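Local coordinates for PqqA binding protein (Xanthomonas campestris pv. campestris, PDB 3G2B) that probably binds the precursor peptide PqqA and presents it to PqqE during biosynthesis of the redox cofactor pyrroloquinoline quinone, at residues A62-L65 with A66-D70. Residues are numbered along the deposited sequence; the frame is centred on the assembly and turned at random.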
loop_
_atom_site.group_PDB
_atom_site.type_symbol
_atom_site.label_atom_id
_atom_site.label_comp_id
_atom_site.label_asym_id
_atom_site.label_seq_id
_atom_site.Cartn_x
_atom_site.Cartn_y
_atom_site.Cartn_z
ATOM N N ALA A 62 20.281 -12.947 3.644
ATOM C CA ALA A 62 20.015 -14.226 4.299
ATOM C C ALA A 62 21.303 -14.981 4.614
ATOM O O ALA A 62 21.437 -15.565 5.688
ATOM C CB ALA A 62 19.112 -15.081 3.426
ATOM N N GLN A 63 22.244 -14.978 3.672
ATOM C CA GLN A 63 23.519 -15.662 3.874
ATOM C C GLN A 63 24.255 -15.048 5.067
ATOM O O GLN A 63 24.775 -15.765 5.920
ATOM C CB GLN A 63 24.375 -15.551 2.610
ATOM C CG GLN A 63 25.876 -15.792 2.826
ATOM C CD GLN A 63 26.221 -17.216 3.224
ATOM O OE1 GLN A 63 27.331 -17.484 3.692
ATOM N NE2 GLN A 63 25.288 -18.138 3.028
ATOM N N THR A 64 24.276 -13.719 5.122
ATOM C CA THR A 64 24.933 -12.991 6.205
ATOM C C THR A 64 24.288 -13.315 7.550
ATOM O O THR A 64 24.967 -13.709 8.500
ATOM C CB THR A 64 24.852 -11.461 5.969
ATOM O OG1 THR A 64 25.604 -11.119 4.798
ATOM C CG2 THR A 64 25.405 -10.696 7.164
ATOM N N LEU A 65 22.973 -13.157 7.627
ATOM C CA LEU A 65 22.262 -13.425 8.874
ATOM C C LEU A 65 22.352 -14.879 9.326
ATOM O O LEU A 65 22.513 -15.154 10.517
ATOM C CB LEU A 65 20.792 -13.017 8.746
ATOM C CG LEU A 65 20.535 -11.523 8.545
ATOM C CD1 LEU A 65 19.034 -11.252 8.595
ATOM C CD2 LEU A 65 21.253 -10.729 9.631
ATOM N N ALA A 66 22.252 -15.819 8.393
ATOM C CA ALA A 66 22.326 -17.218 8.784
ATOM C C ALA A 66 23.699 -17.507 9.382
ATOM O O ALA A 66 23.811 -18.230 10.369
ATOM C CB ALA A 66 22.054 -18.132 7.584
ATOM N N ALA A 67 24.740 -16.925 8.794
ATOM C CA ALA A 67 26.093 -17.137 9.294
ATOM C C ALA A 67 26.258 -16.494 10.667
ATOM O O ALA A 67 26.852 -17.089 11.566
ATOM C CB ALA A 67 27.113 -16.564 8.315
ATOM N N GLU A 68 25.725 -15.284 10.830
ATOM C CA GLU A 68 25.823 -14.575 12.103
ATOM C C GLU A 68 25.073 -15.283 13.225
ATOM O O GLU A 68 25.543 -15.328 14.362
ATOM C CB GLU A 68 25.276 -13.150 11.977
ATOM C CG GLU A 68 26.013 -12.271 10.983
ATOM C CD GLU A 68 25.543 -10.829 11.017
ATOM O OE1 GLU A 68 24.410 -10.573 11.475
ATOM O OE2 GLU A 68 26.306 -9.948 10.569
ATOM N N PHE A 69 23.908 -15.835 12.905
ATOM C CA PHE A 69 23.090 -16.508 13.910
ATOM C C PHE A 69 23.223 -18.028 13.928
ATOM O O PHE A 69 22.425 -18.721 14.565
ATOM C CB PHE A 69 21.627 -16.100 13.722
ATOM C CG PHE A 69 21.366 -14.656 14.039
ATOM C CD1 PHE A 69 20.887 -14.279 15.291
ATOM C CD2 PHE A 69 21.654 -13.665 13.109
ATOM C CE1 PHE A 69 20.703 -12.934 15.609
ATOM C CE2 PHE A 69 21.473 -12.319 13.416
ATOM C CZ PHE A 69 20.998 -11.953 14.669
ATOM N N ASP A 70 24.239 -18.544 13.244
ATOM C CA ASP A 70 24.469 -19.985 13.196
ATOM C C ASP A 70 23.170 -20.704 12.862
ATOM O O ASP A 70 22.824 -21.718 13.481
ATOM C CB ASP A 70 24.999 -20.475 14.546
ATOM C CG ASP A 70 26.294 -19.796 14.947
ATOM O OD1 ASP A 70 27.296 -19.940 14.213
ATOM O OD2 ASP A 70 26.310 -19.115 15.995
#
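Leu65 and Phe69 meet one turn apart in the last turns of helix 58-68, a part of the three-helix portion of PqqD, whose family belongs to the helix-turn-helix clan. The backbone ladder runs i to i+4 and closes where Phe69, the first residue to leave helical geometry, still gives its N-H to Leu65 O (N to O 2.8 Å, angle at the hydrogen 156°). The tight side is that of Ala62, Leu65 and Ala66. Leu65 packs on Val47, Val48 and Arg51 of helix 44-51, while the methyls of Ala62 and Ala66 both touch Ile76 of helix 73-89. The other side, with Gln63 and Ala67, is exposed, and there the bond from Ala67 N to Gln63 O at 3.1 Å and the Ala67 methyl against the same carbonyl oxygen join the turns. Thr64 and Glu68 lie side by side at the border. Chi1 of Thr64 (-65°) leaves OG1 beside the backbone N, hydrogen-bonded to Gln60 O, and sends the methyl CG2 alongside the carboxylate, 3.6 Å from Glu68 OE2. Glu68 OE1 forms a salt bridge with Arg51, tying the exposed end of the helix to helix 44-51. Phe69 lies alongside Leu65 more loosely, Phe69 CE2 4.1 Å from Leu65 CD2. Its ring edge is closer to the backbone: Phe69 CD2 sits 3.1 Å from Leu65 O, which lies in the ring plane.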